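Local coordinates for glycosyl transferases group 1 family protein (Francisella tularensis subsp. tularensis, PDB 5I45), which is probably a glycosyltransferase of the group 1 family, the crystallised part being its C-terminal domain of the GT-B type, at residues P59-V64 against L112-C117; V53-Y58 against K91-I96; Y157-E160 against Q166-D169; E130-K135 against E148-D153. All blocks are in the same frame, centred on the assembly; numbering follows the deposited sequence. Where two conformers were deposited one is given.

Contact 1. Residues P59-V64 against L112-C117; sequences PDWTAV and LDIVVC
W61 does most of the touching, bringing CH2 and CZ3 of its indole up to D113 and I114. These contacts are apolar: CH2 of W61 meets CB of D113 at 3.7 Å, and CZ3 of W61 meets CD1 of I114 at 3.8 Å. Both side chains cross that of W61 at about a right angle, and both come to the ring obliquely. W61 gets there with CG anti to its carbonyl carbon (chi1 -75°), which swings the six-membered ring toward the second strand. On the other face of the sheet, a separate aliphatic pair joins CG2 of V64 to CD2 of L112, 3.8 Å apart.

No hydrogen bond links the two segments. The carboxylate of D113 forms a salt bridge with R181, and its CB is the atom nearest W61. The indole also stacks with Y30, while L55 of helix 44-57 and I175 of helix 164-176 help to bury it.

Strand 30-35 runs between the two strands, consistent with contact through side chains and no backbone pairing. Such side-chain bridging over a central strand suits the parallel sheet of a Rossmann-like domain, here with strand order 3-2-1-4-5-6, as in the C-terminal half of GT-B glycosyltransferases.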
loop_
_atom_site.group_PDB
_atom_site.type_symbol
_atom_site.label_atom_id
_atom_site.label_comp_id
_atom_site.label_asym_id
_atom_site.label_seq_id
_atom_site.Cartn_x
_atom_site.Cartn_y
_atom_site.Cartn_z
ATOM N N PRO A 59 1.517 -12.886 11.732
ATOM C CA PRO A 59 0.358 -12.482 12.515
ATOM C C PRO A 59 0.272 -11.037 12.981
ATOM O O PRO A 59 -0.829 -10.538 13.175
ATOM C CB PRO A 59 0.419 -13.438 13.711
ATOM C CG PRO A 59 1.001 -14.683 13.119
ATOM C CD PRO A 59 2.066 -14.176 12.208
ATOM N N ASP A 60 1.398 -10.344 13.115
ATOM C CA ASP A 60 1.395 -8.955 13.583
ATOM C C ASP A 60 1.128 -7.916 12.486
ATOM O O ASP A 60 1.041 -6.733 12.765
ATOM C CB ASP A 60 2.744 -8.596 14.223
ATOM C CG ASP A 60 2.961 -9.242 15.577
ATOM O OD1 ASP A 60 1.997 -9.519 16.320
ATOM O OD2 ASP A 60 4.146 -9.426 15.920
ATOM N N TRP A 61 0.992 -8.393 11.246
ATOM C CA TRP A 61 0.793 -7.531 10.095
ATOM C C TRP A 61 -0.640 -7.563 9.633
ATOM O O TRP A 61 -1.311 -8.612 9.678
ATOM C CB TRP A 61 1.772 -7.898 8.964
ATOM C CG TRP A 61 3.181 -7.419 9.283
ATOM C CD1 TRP A 61 4.033 -7.930 10.230
ATOM C CD2 TRP A 61 3.853 -6.283 8.721
ATOM N NE1 TRP A 61 5.186 -7.191 10.282
ATOM C CE2 TRP A 61 5.111 -6.196 9.330
ATOM C CE3 TRP A 61 3.505 -5.339 7.736
ATOM C CZ2 TRP A 61 6.021 -5.195 8.997
ATOM C CZ3 TRP A 61 4.416 -4.359 7.411
ATOM C CH2 TRP A 61 5.656 -4.291 8.049
ATOM N N THR A 62 -1.099 -6.425 9.143
ATOM C CA THR A 62 -2.479 -6.253 8.682
ATOM C C THR A 62 -2.471 -5.501 7.368
ATOM O O THR A 62 -1.694 -4.590 7.199
ATOM C CB THR A 62 -3.257 -5.472 9.744
ATOM O OG1 THR A 62 -3.338 -6.294 10.896
ATOM C CG2 THR A 62 -4.659 -5.069 9.279
ATOM N N ALA A 63 -3.323 -5.901 6.442
ATOM C CA ALA A 63 -3.494 -5.225 5.181
ATOM C C ALA A 63 -4.791 -4.442 5.217
ATOM O O ALA A 63 -5.810 -4.979 5.673
ATOM C CB ALA A 63 -3.530 -6.233 4.036
ATOM N N VAL A 64 -4.778 -3.222 4.679
ATOM C CA VAL A 64 -5.949 -2.370 4.595
ATOM C C VAL A 64 -6.179 -1.929 3.168
ATOM O O VAL A 64 -5.243 -1.580 2.433
ATOM C CB VAL A 64 -5.905 -1.138 5.552
ATOM C CG1 VAL A 64 -5.997 -1.578 6.992
ATOM C CG2 VAL A 64 -4.676 -0.289 5.348
ATOM N N LEU A 112 1.216 3.511 7.710
ATOM C CA LEU A 112 1.575 2.281 6.989
ATOM C C LEU A 112 3.060 2.093 6.752
ATOM O O LEU A 112 3.764 3.037 6.394
ATOM C CB LEU A 112 0.881 2.295 5.611
ATOM C CG LEU A 112 -0.640 2.254 5.676
ATOM C CD1 LEU A 112 -1.226 2.616 4.322
ATOM C CD2 LEU A 112 -1.169 0.937 6.206
ATOM N N ASP A 113 3.561 0.871 6.953
ATOM C CA ASP A 113 4.936 0.547 6.623
ATOM C C ASP A 113 5.161 0.294 5.143
ATOM O O ASP A 113 6.218 0.591 4.639
ATOM C CB ASP A 113 5.442 -0.648 7.427
ATOM C CG ASP A 113 5.939 -0.247 8.784
ATOM O OD1 ASP A 113 5.136 0.043 9.679
ATOM O OD2 ASP A 113 7.179 -0.159 8.935
ATOM N N ILE A 114 4.162 -0.307 4.490
ATOM C CA ILE A 114 4.299 -0.712 3.079
ATOM C C ILE A 114 3.065 -0.277 2.348
ATOM O O ILE A 114 1.955 -0.427 2.886
ATOM C CB ILE A 114 4.470 -2.239 2.968
ATOM C CG1 ILE A 114 5.682 -2.730 3.767
ATOM C CG2 ILE A 114 4.496 -2.674 1.507
ATOM C CD1 ILE A 114 5.797 -4.239 3.908
ATOM N N VAL A 115 3.225 0.208 1.130
ATOM C CA VAL A 115 2.112 0.533 0.239
ATOM C C VAL A 115 2.304 -0.218 -1.060
ATOM O O VAL A 115 3.413 -0.270 -1.600
ATOM C CB VAL A 115 1.968 2.050 -0.005
ATOM C CG1 VAL A 115 0.909 2.339 -1.068
ATOM C CG2 VAL A 115 1.577 2.730 1.282
ATOM N N VAL A 116 1.208 -0.832 -1.535
ATOM C CA VAL A 116 1.205 -1.512 -2.820
ATOM C C VAL A 116 0.414 -0.720 -3.832
ATOM O O VAL A 116 -0.689 -0.321 -3.549
ATOM C CB VAL A 116 0.641 -2.944 -2.702
ATOM C CG1 VAL A 116 0.662 -3.639 -4.040
ATOM C CG2 VAL A 116 1.454 -3.744 -1.687
ATOM N N CYS A 117 1.005 -0.508 -5.013
ATOM C CA CYS A 117 0.348 0.189 -6.123
ATOM C C CYS A 117 0.288 -0.854 -7.228
ATOM O O CYS A 117 1.247 -1.043 -7.940
ATOM C CB CYS A 117 1.182 1.459 -6.482
ATOM S SG CYS A 117 1.537 2.574 -5.071
#

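Contact 2. Residues V53-Y58 against K91-I96; sequences VTLKKY and KQIIFI
L55 keeps CG anti to its carbonyl carbon (chi1 -62°) and then runs out straight, which sends CD1 off the last turn of helix 44-57 toward Q92 and I93. Q92 answers from the strand side: its chain is extended beyond CG (chi2 -177°), so the terminal amide reaches back to the end of the helix. There, CD of Q92 lies 3.6 Å from O of L55, and the backbone carbonyl of Y58 is close by as well.

CD1 of L55 rests against both the backbone of Q92 and the side chain of I93. It sits 3.4 Å from the carbonyl O of Q92 and 3.9 Å from CG1 of I93, the two side chains passing each other at a slant. I93 continues this apolar surface toward I48, A51 and I52 of the same helix. Y58 turns its ring away from the strand, and its hydroxyl is hydrogen-bonded to D172.

The carbonyl O of Q92 beside the leucine methyl has a probable partner in N of A63, in the adjoining strand. Helix 44-57 is thus held to 93-96, an outermost strand of the parallel Rossmann-like sheet, by apolar packing rather than charge pairing, with the neutral amide of Q92 close to the carbonyl oxygens of L55 and Y58.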
loop_
_atom_site.group_PDB
_atom_site.type_symbol
_atom_site.label_atom_id
_atom_site.label_comp_id
_atom_site.label_asym_id
_atom_site.label_seq_id
_atom_site.Cartn_x
_atom_site.Cartn_y
_atom_site.Cartn_z
ATOM N N VAL A 53 -1.722 -14.925 1.111
ATOM C CA VAL A 53 -0.516 -15.743 1.178
ATOM C C VAL A 53 0.419 -15.224 2.276
ATOM O O VAL A 53 0.919 -15.960 3.110
ATOM C CB VAL A 53 0.207 -15.698 -0.204
ATOM C CG1 VAL A 53 1.636 -16.205 -0.139
ATOM C CG2 VAL A 53 -0.610 -16.452 -1.254
ATOM N N THR A 54 0.647 -13.915 2.286
ATOM C CA THR A 54 1.661 -13.341 3.158
ATOM C C THR A 54 1.271 -13.340 4.625
ATOM O O THR A 54 2.086 -13.646 5.503
ATOM C CB THR A 54 1.955 -11.902 2.689
ATOM O OG1 THR A 54 2.381 -11.922 1.322
ATOM C CG2 THR A 54 3.018 -11.263 3.534
ATOM N N LEU A 55 0.060 -12.933 4.900
ATOM C CA LEU A 55 -0.326 -12.665 6.269
ATOM C C LEU A 55 -0.572 -13.901 7.090
ATOM O O LEU A 55 -0.594 -13.809 8.320
ATOM C CB LEU A 55 -1.478 -11.683 6.325
ATOM C CG LEU A 55 -1.114 -10.337 5.721
ATOM C CD1 LEU A 55 -2.310 -9.413 5.781
ATOM C CD2 LEU A 55 0.093 -9.694 6.399
ATOM N N LYS A 56 -0.763 -15.056 6.449
ATOM C CA LYS A 56 -0.802 -16.308 7.200
ATOM C C LYS A 56 0.521 -16.482 7.943
ATOM O O LYS A 56 0.570 -17.008 9.057
ATOM C CB LYS A 56 -1.006 -17.489 6.262
ATOM C CG LYS A 56 -2.408 -17.637 5.714
ATOM C CD LYS A 56 -2.402 -18.520 4.470
ATOM C CE LYS A 56 -3.727 -18.508 3.728
ATOM N NZ LYS A 56 -4.687 -19.486 4.302
ATOM N N LYS A 57 1.598 -16.031 7.317
ATOM C CA LYS A 57 2.937 -16.146 7.853
ATOM C C LYS A 57 3.309 -15.110 8.942
ATOM O O LYS A 57 4.172 -15.350 9.779
ATOM C CB LYS A 57 3.910 -16.061 6.663
ATOM C CG LYS A 57 5.330 -16.345 7.022
ATOM C CD LYS A 57 6.238 -16.358 5.792
ATOM C CE LYS A 57 7.666 -16.566 6.240
ATOM N NZ LYS A 57 8.607 -16.363 5.091
ATOM N N TYR A 58 2.653 -13.950 8.920
ATOM C CA TYR A 58 2.998 -12.839 9.806
ATOM C C TYR A 58 1.814 -12.272 10.585
ATOM O O TYR A 58 1.182 -11.280 10.174
ATOM C CB TYR A 58 3.588 -11.719 8.951
ATOM C CG TYR A 58 4.862 -12.091 8.274
ATOM C CD1 TYR A 58 6.023 -12.256 9.010
ATOM C CD2 TYR A 58 4.912 -12.253 6.910
ATOM C CE1 TYR A 58 7.201 -12.589 8.387
ATOM C CE2 TYR A 58 6.084 -12.581 6.277
ATOM C CZ TYR A 58 7.235 -12.749 7.012
ATOM O OH TYR A 58 8.412 -13.062 6.346
ATOM N N LYS A 91 -9.343 -10.926 10.448
ATOM C CA LYS A 91 -8.652 -10.088 11.442
ATOM C C LYS A 91 -7.391 -9.439 10.947
ATOM O O LYS A 91 -6.764 -8.672 11.681
ATOM C CB LYS A 91 -8.300 -10.897 12.671
ATOM C CG LYS A 91 -9.540 -11.368 13.406
ATOM C CD LYS A 91 -9.236 -11.943 14.759
ATOM C CE LYS A 91 -8.447 -13.223 14.655
ATOM N NZ LYS A 91 -9.136 -14.263 13.853
ATOM N N GLN A 92 -6.987 -9.746 9.723
ATOM C CA GLN A 92 -5.748 -9.215 9.166
ATOM C C GLN A 92 -5.910 -8.520 7.824
ATOM O O GLN A 92 -4.948 -7.961 7.343
ATOM C CB GLN A 92 -4.699 -10.323 9.043
ATOM C CG GLN A 92 -4.119 -10.771 10.370
ATOM C CD GLN A 92 -3.022 -11.813 10.170
ATOM O OE1 GLN A 92 -1.856 -11.477 9.869
ATOM N NE2 GLN A 92 -3.389 -13.052 10.285
ATOM N N ILE A 93 -7.082 -8.580 7.202
ATOM C CA ILE A 93 -7.323 -7.942 5.893
ATOM C C ILE A 93 -8.631 -7.208 6.028
ATOM O O ILE A 93 -9.672 -7.833 6.112
ATOM C CB ILE A 93 -7.340 -8.936 4.736
ATOM C CG1 ILE A 93 -6.028 -9.723 4.734
ATOM C CG2 ILE A 93 -7.499 -8.189 3.421
ATOM C CD1 ILE A 93 -5.983 -10.887 3.763
ATOM N N ILE A 94 -8.560 -5.870 6.035
ATOM C CA ILE A 94 -9.660 -4.963 6.424
ATOM C C ILE A 94 -9.983 -3.940 5.333
ATOM O O ILE A 94 -9.081 -3.254 4.848
ATOM C CB ILE A 94 -9.236 -4.131 7.685
ATOM C CG1 ILE A 94 -8.697 -5.017 8.825
ATOM C CG2 ILE A 94 -10.338 -3.216 8.179
ATOM C CD1 ILE A 94 -9.722 -5.877 9.492
ATOM N N PHE A 95 -11.248 -3.829 4.955
ATOM C CA PHE A 95 -11.687 -2.843 3.977
ATOM C C PHE A 95 -12.149 -1.656 4.779
ATOM O O PHE A 95 -13.124 -1.752 5.543
ATOM C CB PHE A 95 -12.837 -3.428 3.157
ATOM C CG PHE A 95 -12.388 -4.472 2.190
ATOM C CD1 PHE A 95 -12.203 -5.794 2.587
ATOM C CD2 PHE A 95 -12.130 -4.127 0.866
ATOM C CE1 PHE A 95 -11.759 -6.742 1.664
ATOM C CE2 PHE A 95 -11.704 -5.079 -0.043
ATOM C CZ PHE A 95 -11.506 -6.369 0.365
ATOM N N ILE A 96 -11.455 -0.539 4.629
ATOM C CA ILE A 96 -11.771 0.676 5.399
ATOM C C ILE A 96 -12.938 1.423 4.775
ATOM O O ILE A 96 -13.093 1.456 3.572
ATOM C CB ILE A 96 -10.493 1.545 5.514
ATOM C CG1 ILE A 96 -9.411 0.764 6.268
ATOM C CG2 ILE A 96 -10.786 2.898 6.171
ATOM C CD1 ILE A 96 -9.742 0.386 7.691
#

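Contact 3. Residues Y157-E160 against Q166-D169; sequences YLVE and QIAD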
loop_
_atom_site.group_PDB
_atom_site.type_symbol
_atom_site.label_atom_id
_atom_site.label_comp_id
_atom_site.label_asym_id
_atom_site.label_seq_id
_atom_site.Cartn_x
_atom_site.Cartn_y
_atom_site.Cartn_z
ATOM N N TYR A 157 10.062 -1.503 -5.075
ATOM C CA TYR A 157 10.078 -2.721 -5.853
ATOM C C TYR A 157 9.131 -2.600 -6.984
ATOM O O TYR A 157 8.126 -1.843 -6.933
ATOM C CB TYR A 157 9.760 -3.937 -4.981
ATOM C CG TYR A 157 10.898 -4.097 -4.060
ATOM C CD1 TYR A 157 12.009 -4.831 -4.428
ATOM C CD2 TYR A 157 10.954 -3.346 -2.900
ATOM C CE1 TYR A 157 13.118 -4.908 -3.592
ATOM C CE2 TYR A 157 12.041 -3.388 -2.073
ATOM C CZ TYR A 157 13.133 -4.152 -2.420
ATOM O OH TYR A 157 14.197 -4.180 -1.570
ATOM N N LEU A 158 9.488 -3.311 -8.039
ATOM C CA LEU A 158 8.640 -3.396 -9.216
ATOM C C LEU A 158 8.160 -4.830 -9.383
ATOM O O LEU A 158 8.916 -5.796 -9.220
ATOM C CB LEU A 158 9.392 -2.939 -10.462
ATOM C CG LEU A 158 9.658 -1.442 -10.475
ATOM C CD1 LEU A 158 10.617 -1.042 -11.576
ATOM C CD2 LEU A 158 8.381 -0.634 -10.590
ATOM N N VAL A 159 6.896 -4.960 -9.716
ATOM C CA VAL A 159 6.319 -6.265 -10.024
ATOM C C VAL A 159 5.588 -6.183 -11.336
ATOM O O VAL A 159 5.194 -5.120 -11.771
ATOM C CB VAL A 159 5.359 -6.767 -8.925
ATOM C CG1 VAL A 159 6.135 -6.984 -7.636
ATOM C CG2 VAL A 159 4.183 -5.834 -8.685
ATOM N N GLU A 160 5.425 -7.337 -11.970
ATOM C CA GLU A 160 4.559 -7.384 -13.137
ATOM C C GLU A 160 3.108 -7.213 -12.714
ATOM O O GLU A 160 2.730 -7.607 -11.608
ATOM C CB GLU A 160 4.715 -8.723 -13.852
ATOM C CG GLU A 160 6.101 -8.915 -14.460
ATOM C CD GLU A 160 6.414 -7.921 -15.547
ATOM O OE1 GLU A 160 5.531 -7.576 -16.358
ATOM O OE2 GLU A 160 7.590 -7.501 -15.610
ATOM N N GLN A 166 4.117 -12.397 -7.074
ATOM C CA GLN A 166 5.244 -11.470 -7.094
ATOM C C GLN A 166 5.073 -10.407 -5.990
ATOM O O GLN A 166 6.032 -10.041 -5.324
ATOM C CB GLN A 166 5.427 -10.815 -8.455
ATOM C CG GLN A 166 6.001 -11.740 -9.489
ATOM C CD GLN A 166 6.158 -11.074 -10.828
ATOM O OE1 GLN A 166 6.359 -9.849 -10.900
ATOM N NE2 GLN A 166 6.085 -11.864 -11.896
ATOM N N ILE A 167 3.854 -9.913 -5.801
ATOM C CA ILE A 167 3.596 -8.966 -4.706
ATOM C C ILE A 167 3.885 -9.645 -3.354
ATOM O O ILE A 167 4.566 -9.074 -2.505
ATOM C CB ILE A 167 2.160 -8.433 -4.754
ATOM C CG1 ILE A 167 1.889 -7.620 -6.034
ATOM C CG2 ILE A 167 1.895 -7.564 -3.518
ATOM C CD1 ILE A 167 0.431 -7.284 -6.247
ATOM N N ALA A 168 3.380 -10.859 -3.165
ATOM C CA ALA A 168 3.633 -11.563 -1.916
ATOM C C ALA A 168 5.100 -11.739 -1.627
ATOM O O ALA A 168 5.530 -11.601 -0.478
ATOM C CB ALA A 168 2.930 -12.909 -1.926
ATOM N N ASP A 169 5.880 -12.095 -2.649
ATOM C CA ASP A 169 7.323 -12.281 -2.446
ATOM C C ASP A 169 7.972 -10.992 -1.957
ATOM O O ASP A 169 8.833 -11.018 -1.099
ATOM C CB ASP A 169 8.005 -12.758 -3.736
ATOM C CG ASP A 169 7.619 -14.160 -4.119
ATOM O OD1 ASP A 169 7.171 -14.941 -3.257
ATOM O OD2 ASP A 169 7.792 -14.471 -5.311
#
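V159 fits against the start of helix 164-176 with both of its methyls in use. With CG1 anti to the carbonyl carbon (chi1 -64°), CG2 falls in the crowded position between backbone N and carbonyl carbon and meets CG1 of I167 at 3.9 Å, the two side chains crossing at about a right angle. CG1 of V159 rests against the first residue of the helical segment, 3.8 Å from the carbonyl O of Q166 and 4.0 Å from CB of Q166. This is the buried half of the contact: T141 and K170 also touch V159, and I167 packs on E46 and A50 of helix 44-57.

Toward solvent the packing gives way to a single hydrogen bond. The side chain of Q166 is stretched out beyond CG, which carries OE1 to the backbone of E160. The resulting bond from N of E160 to OE1 of Q166 is 2.9 Å long and nearly straight at the hydrogen (166°), although the donor lies 28° out of the carbonyl plane. CB and CG of E160 run alongside the amide, with CG 3.9 Å from NE2 of Q166. Beyond them the exposed carboxylate heads away, its plane steeply turned from that of the amide.

Just upstream, S163 OG is hydrogen-bonded to N of Q166. These contacts pack the short beta-alpha connection in which strand 157-158, outermost in the Rossmann-like sheet, leads into helix 164-176.

Contact 4. Residues E130-K135 against E148-D153; sequences EAMASK and EIIVDD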
loop_
_atom_site.group_PDB
_atom_site.type_symbol
_atom_site.label_atom_id
_atom_site.label_comp_id
_atom_site.label_asym_id
_atom_site.label_seq_id
_atom_site.Cartn_x
_atom_site.Cartn_y
_atom_site.Cartn_z
ATOM N N GLU A 130 3.099 9.732 -3.140
ATOM C CA GLU A 130 2.524 10.088 -1.835
ATOM C C GLU A 130 3.078 9.139 -0.761
ATOM O O GLU A 130 3.418 9.568 0.347
ATOM C CB GLU A 130 1.001 10.009 -1.902
ATOM C CG GLU A 130 0.334 11.122 -2.713
ATOM C CD GLU A 130 -1.144 10.854 -3.045
ATOM O OE1 GLU A 130 -1.704 9.837 -2.645
ATOM O OE2 GLU A 130 -1.753 11.688 -3.753
ATOM N N ALA A 131 3.136 7.856 -1.093
ATOM C CA ALA A 131 3.641 6.837 -0.170
ATOM C C ALA A 131 5.123 7.071 0.122
ATOM O O ALA A 131 5.547 7.027 1.280
ATOM C CB ALA A 131 3.421 5.461 -0.724
HETATM N N MSE A 132 5.912 7.324 -0.916
HETATM C CA MSE A 132 7.336 7.574 -0.738
HETATM C C MSE A 132 7.605 8.835 0.046
HETATM O O MSE A 132 8.508 8.867 0.876
HETATM C CB MSE A 132 8.008 7.616 -2.120
HETATM C CG MSE A 132 7.934 6.232 -2.781
HETATM SE SE MSE A 132 8.194 6.253 -4.734
HETATM C CE MSE A 132 10.190 6.245 -4.764
ATOM N N ALA A 133 6.823 9.874 -0.199
ATOM C CA ALA A 133 6.952 11.124 0.571
ATOM C C ALA A 133 6.648 10.894 2.052
ATOM O O ALA A 133 7.131 11.656 2.899
ATOM C CB ALA A 133 6.053 12.197 -0.021
ATOM N N SER A 134 5.863 9.863 2.335
ATOM C CA SER A 134 5.526 9.536 3.704
ATOM C C SER A 134 6.458 8.494 4.308
ATOM O O SER A 134 6.230 8.050 5.418
ATOM C CB SER A 134 4.089 9.028 3.777
ATOM O OG SER A 134 3.184 9.907 3.117
ATOM N N LYS A 135 7.499 8.114 3.569
ATOM C CA LYS A 135 8.460 7.124 3.985
ATOM C C LYS A 135 7.859 5.724 4.183
ATOM O O LYS A 135 8.281 4.940 5.021
ATOM C CB LYS A 135 9.293 7.607 5.188
ATOM C CG LYS A 135 10.757 7.215 5.108
ATOM C CD LYS A 135 11.612 7.780 6.227
ATOM C CE LYS A 135 11.829 9.290 6.181
ATOM N NZ LYS A 135 12.785 9.698 7.244
ATOM N N GLU A 148 8.400 5.428 -14.572
ATOM C CA GLU A 148 9.691 4.906 -14.111
ATOM C C GLU A 148 10.289 5.609 -12.876
ATOM O O GLU A 148 11.462 5.963 -12.847
ATOM C CB GLU A 148 10.678 4.881 -15.280
ATOM C CG GLU A 148 10.224 3.970 -16.403
ATOM C CD GLU A 148 11.214 3.912 -17.544
ATOM O OE1 GLU A 148 12.194 4.695 -17.525
ATOM O OE2 GLU A 148 11.004 3.082 -18.454
ATOM N N ILE A 149 9.463 5.800 -11.860
ATOM C CA ILE A 149 9.890 6.435 -10.597
ATOM C C ILE A 149 10.816 5.530 -9.779
ATOM O O ILE A 149 11.730 5.997 -9.117
ATOM C CB ILE A 149 8.654 6.754 -9.711
ATOM C CG1 ILE A 149 7.767 7.810 -10.393
ATOM C CG2 ILE A 149 9.058 7.214 -8.302
ATOM C CD1 ILE A 149 6.365 7.895 -9.829
ATOM N N ILE A 150 10.541 4.247 -9.796
ATOM C CA ILE A 150 11.234 3.287 -8.935
ATOM C C ILE A 150 12.383 2.555 -9.622
ATOM O O ILE A 150 12.267 2.133 -10.770
ATOM C CB ILE A 150 10.214 2.285 -8.364
ATOM C CG1 ILE A 150 9.337 3.022 -7.338
ATOM C CG2 ILE A 150 10.888 1.073 -7.715
ATOM C CD1 ILE A 150 8.143 2.242 -6.837
ATOM N N VAL A 151 13.478 2.421 -8.884
ATOM C CA VAL A 151 14.585 1.549 -9.240
ATOM C C VAL A 151 14.463 0.345 -8.308
ATOM O O VAL A 151 14.603 0.464 -7.080
ATOM C CB VAL A 151 15.920 2.240 -9.015
ATOM C CG1 VAL A 151 17.069 1.288 -9.333
ATOM C CG2 VAL A 151 16.006 3.534 -9.832
ATOM N N ASP A 152 14.177 -0.828 -8.882
ATOM C CA ASP A 152 13.924 -2.017 -8.101
ATOM C C ASP A 152 15.073 -2.338 -7.149
ATOM O O ASP A 152 16.224 -2.337 -7.546
ATOM C CB ASP A 152 13.677 -3.207 -9.022
ATOM C CG ASP A 152 13.238 -4.410 -8.255
ATOM O OD1 ASP A 152 12.070 -4.510 -7.881
ATOM O OD2 ASP A 152 14.091 -5.277 -7.984
ATOM N N ASP A 153 14.725 -2.620 -5.888
ATOM C CA ASP A 153 15.656 -2.937 -4.809
ATOM C C ASP A 153 16.492 -1.767 -4.321
ATOM O O ASP A 153 17.366 -1.965 -3.492
ATOM C CB ASP A 153 16.552 -4.158 -5.138
ATOM C CG ASP A 153 17.198 -4.758 -3.874
ATOM O OD1 ASP A 153 16.427 -5.163 -2.950
ATOM O OD2 ASP A 153 18.410 -4.832 -3.783
#
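A buried apolar helix-to-loop contact sets M132, a selenomethionine in the last turn of helix 126-133, against I149 and I150. In the conformer described here the bend at chi3 (84°) folds CE back so that it joins SE at CG2 of I149: SE and CE of M132 each lie 3.8 Å from that CG2. The two side chains pass at a slant. I150 takes a lesser share, its CG1 standing 4.2 Å from CE of M132. Everything that touches here is apolar and buried, and no hydrogen bond joins the segments.

The helix end has its own polar closure, a Schellman motif. K135, at positive phi, is its C-prime residue, with N of K135 bonded to O of M132 at 3.0 Å and N of C136 paired with O of A131. S134 adds a side-chain bond, giving OG to O of E130 at 2.8 Å.

In the fold, the loop holding I149 and I150 comes between strands 137-140 and 157-158. V138 of the first of these strands touches both M132 and I150, while L191 and V192 of helix 178-195 close on M132, so the selenomethionine is surrounded by helix, sheet and loop together.

How the contacts relate
From the N terminus, residues 53-58 and 59-64 follow directly, helix 44-57 turning into strand 61-66. The first finds its partner at 91-96, closing contact 2; the second waits until 112-117, closing contact 1, so the two loops cross rather than nest. They meet side by side in the sheet, strands 61-66 and 93-96 being neighbours. Contact 4 then closes a short excursion from helix 126-133 through strand 137-140, and contact 3 follows in series, closing the shortest loop. D152 joins these last two by a probable hydrogen bond to L158 N. A168 packs on T54, tying contact 3 to contact 2, whereas contacts 2 and 4 have centres about 23 Å apart.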